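Local structure of multicopper oxidase (Arthrobacter sp. FB24, 3GDC) at residues T89-G94 / H132-P137. The protein probably couples the one-electron oxidation of phenolic or similar substrates to the four-electron reduction of dioxygen to water, as in two-domain laccases. Residues are numbered along the deposited sequence; the frame is centred on the assembly and turned at random.
With CU (copper (II) ion), chain E; CU (copper (II) ion), chain D; CU (copper (II) ion), chain O.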
loop_
_atom_site.group_PDB
_atom_site.type_symbol
_atom_site.label_atom_id
_atom_site.label_comp_id
_atom_site.label_asym_id
_atom_site.label_seq_id
_atom_site.Cartn_x
_atom_site.Cartn_y
_atom_site.Cartn_z
ATOM N N THR A 89 18.581 -5.266 21.257
ATOM C CA THR A 89 17.437 -4.998 22.116
ATOM C C THR A 89 16.258 -5.873 21.658
ATOM O O THR A 89 16.368 -6.637 20.676
ATOM C CB THR A 89 16.992 -3.498 22.062
ATOM O OG1 THR A 89 16.371 -3.230 20.807
ATOM C CG2 THR A 89 18.159 -2.531 22.266
ATOM N N ILE A 90 15.140 -5.769 22.365
ATOM C CA ILE A 90 13.862 -6.190 21.806
ATOM C C ILE A 90 12.905 -5.021 21.896
ATOM O O ILE A 90 12.596 -4.521 22.995
ATOM C CB ILE A 90 13.208 -7.408 22.512
ATOM C CG1 ILE A 90 14.195 -8.569 22.699
ATOM C CG2 ILE A 90 11.948 -7.852 21.734
ATOM C CD1 ILE A 90 13.605 -9.774 23.469
ATOM N N HIS A 91 12.437 -4.592 20.729
ATOM C CA HIS A 91 11.398 -3.602 20.636
ATOM C C HIS A 91 10.082 -4.278 20.252
ATOM O O HIS A 91 9.974 -4.908 19.189
ATOM C CB HIS A 91 11.768 -2.542 19.598
ATOM C CG HIS A 91 10.639 -1.629 19.279
ATOM N ND1 HIS A 91 10.111 -0.755 20.204
ATOM C CD2 HIS A 91 9.896 -1.490 18.158
ATOM C CE1 HIS A 91 9.109 -0.093 19.656
ATOM N NE2 HIS A 91 8.953 -0.526 18.418
ATOM N N PHE A 92 9.080 -4.155 21.111
ATOM C CA PHE A 92 7.779 -4.750 20.842
ATOM C C PHE A 92 6.830 -3.761 20.172
ATOM O O PHE A 92 6.843 -2.568 20.482
ATOM C CB PHE A 92 7.137 -5.252 22.145
ATOM C CG PHE A 92 7.652 -6.576 22.595
ATOM C CD1 PHE A 92 6.958 -7.749 22.282
ATOM C CD2 PHE A 92 8.831 -6.664 23.329
ATOM C CE1 PHE A 92 7.433 -8.990 22.699
ATOM C CE2 PHE A 92 9.315 -7.913 23.746
ATOM C CZ PHE A 92 8.614 -9.068 23.424
ATOM N N HIS A 93 6.005 -4.266 19.261
ATOM C CA HIS A 93 4.856 -3.522 18.769
ATOM C C HIS A 93 3.722 -3.851 19.723
ATOM O O HIS A 93 3.269 -4.987 19.800
ATOM C CB HIS A 93 4.506 -3.921 17.330
ATOM C CG HIS A 93 5.395 -3.304 16.295
ATOM N ND1 HIS A 93 4.902 -2.543 15.258
ATOM C CD2 HIS A 93 6.741 -3.324 16.142
ATOM C CE1 HIS A 93 5.902 -2.137 14.498
ATOM N NE2 HIS A 93 7.031 -2.591 15.017
ATOM N N GLY A 94 3.307 -2.863 20.500
ATOM C CA GLY A 94 2.299 -3.071 21.530
ATOM C C GLY A 94 2.394 -1.885 22.468
ATOM O O GLY A 94 3.298 -1.068 22.325
ATOM N N HIS A 132 11.056 -6.846 17.314
ATOM C CA HIS A 132 12.328 -6.922 16.598
ATOM C C HIS A 132 13.387 -6.097 17.293
ATOM O O HIS A 132 13.076 -5.293 18.177
ATOM C CB HIS A 132 12.168 -6.485 15.126
ATOM C CG HIS A 132 11.635 -5.096 14.953
ATOM N ND1 HIS A 132 12.425 -3.973 15.076
ATOM C CD2 HIS A 132 10.390 -4.652 14.661
ATOM C CE1 HIS A 132 11.687 -2.895 14.877
ATOM N NE2 HIS A 132 10.449 -3.281 14.618
ATOM N N CYS A 133 14.642 -6.298 16.917
ATOM C CA CYS A 133 15.714 -5.527 17.523
ATOM C C CYS A 133 15.649 -4.070 17.068
ATOM O O CYS A 133 15.249 -3.780 15.932
ATOM C CB CYS A 133 17.078 -6.138 17.182
ATOM S SG CYS A 133 18.454 -5.210 17.885
ATOM N N HIS A 134 16.032 -3.149 17.950
ATOM C CA HIS A 134 16.018 -1.734 17.578
ATOM C C HIS A 134 17.388 -1.046 17.728
ATOM O O HIS A 134 17.478 0.181 17.829
ATOM C CB HIS A 134 14.912 -0.991 18.340
ATOM C CG HIS A 134 14.346 0.173 17.590
ATOM N ND1 HIS A 134 15.081 1.306 17.321
ATOM C CD2 HIS A 134 13.121 0.381 17.051
ATOM C CE1 HIS A 134 14.335 2.164 16.650
ATOM N NE2 HIS A 134 13.141 1.623 16.469
ATOM N N GLN A 135 18.449 -1.845 17.748
ATOM C CA GLN A 135 19.816 -1.334 17.754
ATOM C C GLN A 135 20.179 -0.730 16.388
ATOM O O GLN A 135 19.787 -1.252 15.333
ATOM C CB GLN A 135 20.789 -2.460 18.123
ATOM C CG GLN A 135 22.274 -2.057 18.244
ATOM C CD GLN A 135 22.577 -1.241 19.494
ATOM O OE1 GLN A 135 23.564 -0.495 19.544
ATOM N NE2 GLN A 135 21.742 -1.382 20.505
ATOM N N SER A 136 20.920 0.376 16.411
ATOM C CA SER A 136 21.447 0.977 15.185
ATOM C C SER A 136 22.799 0.353 14.830
ATOM O O SER A 136 23.581 0.028 15.727
ATOM C CB SER A 136 21.592 2.495 15.335
ATOM O OG SER A 136 20.347 3.091 15.667
ATOM N N PRO A 137 23.092 0.179 13.523
ATOM C CA PRO A 137 22.284 0.503 12.338
ATOM C C PRO A 137 21.066 -0.399 12.204
ATOM O O PRO A 137 21.203 -1.629 12.257
ATOM C CB PRO A 137 23.249 0.248 11.174
ATOM C CG PRO A 137 24.220 -0.721 11.694
ATOM C CD PRO A 137 24.394 -0.400 13.146
HETATM CU CU CU E . 8.766 -2.211 14.028
HETATM CU CU CU D . 20.360 -6.081 17.272
HETATM CU CU CU O . 11.521 2.435 15.817
#
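H93 and H132 converge on one copper ion, H93 NE2 lying 3.5 Å from H132 NE2 and the rings meeting rim to rim. H132 NE2 lies 2.1 Å from the metal, while ND1 of the same ring donates to C133 O almost straight (171°), so that the two ends of the ring together fix its rotation. The edge of H91 is turned toward the face of H132 in an offset edge-to-face pair, and H91 in turn receives the edge of H134 on its own face, planes at 79°. The backbones of H91 and H132 form an antiparallel hydrogen-bonded pair, with H91 N to H132 O at 2.7 Å. H134 NE2 binds a second copper and H91 NE2 a third, while H91 ND1 is hydrogen-bonded to D101 O; H222, H224, H269 and H271 of a neighbouring subunit contribute to the three sites, a trinuclear cluster at the interface.

C133 SG, anti to its own nitrogen (chi1 179°), reaches a separate copper at 2.2 Å, whose site H88 and H141 complete, and accepts from T89 N and Q135 N, both at 3.4 Å. T89 OG1 takes H134 N at 2.9 Å and also bonds to G102 O; an alanine here would probably leave both without that partner and H134 less firmly placed. With C133 between H132 and H134, this is the His-Cys-His bridge of multicopper oxidases, consistent with electron transfer from the copper held by C133 to the cluster, the two N-H donors and the metal together gripping the sulfur.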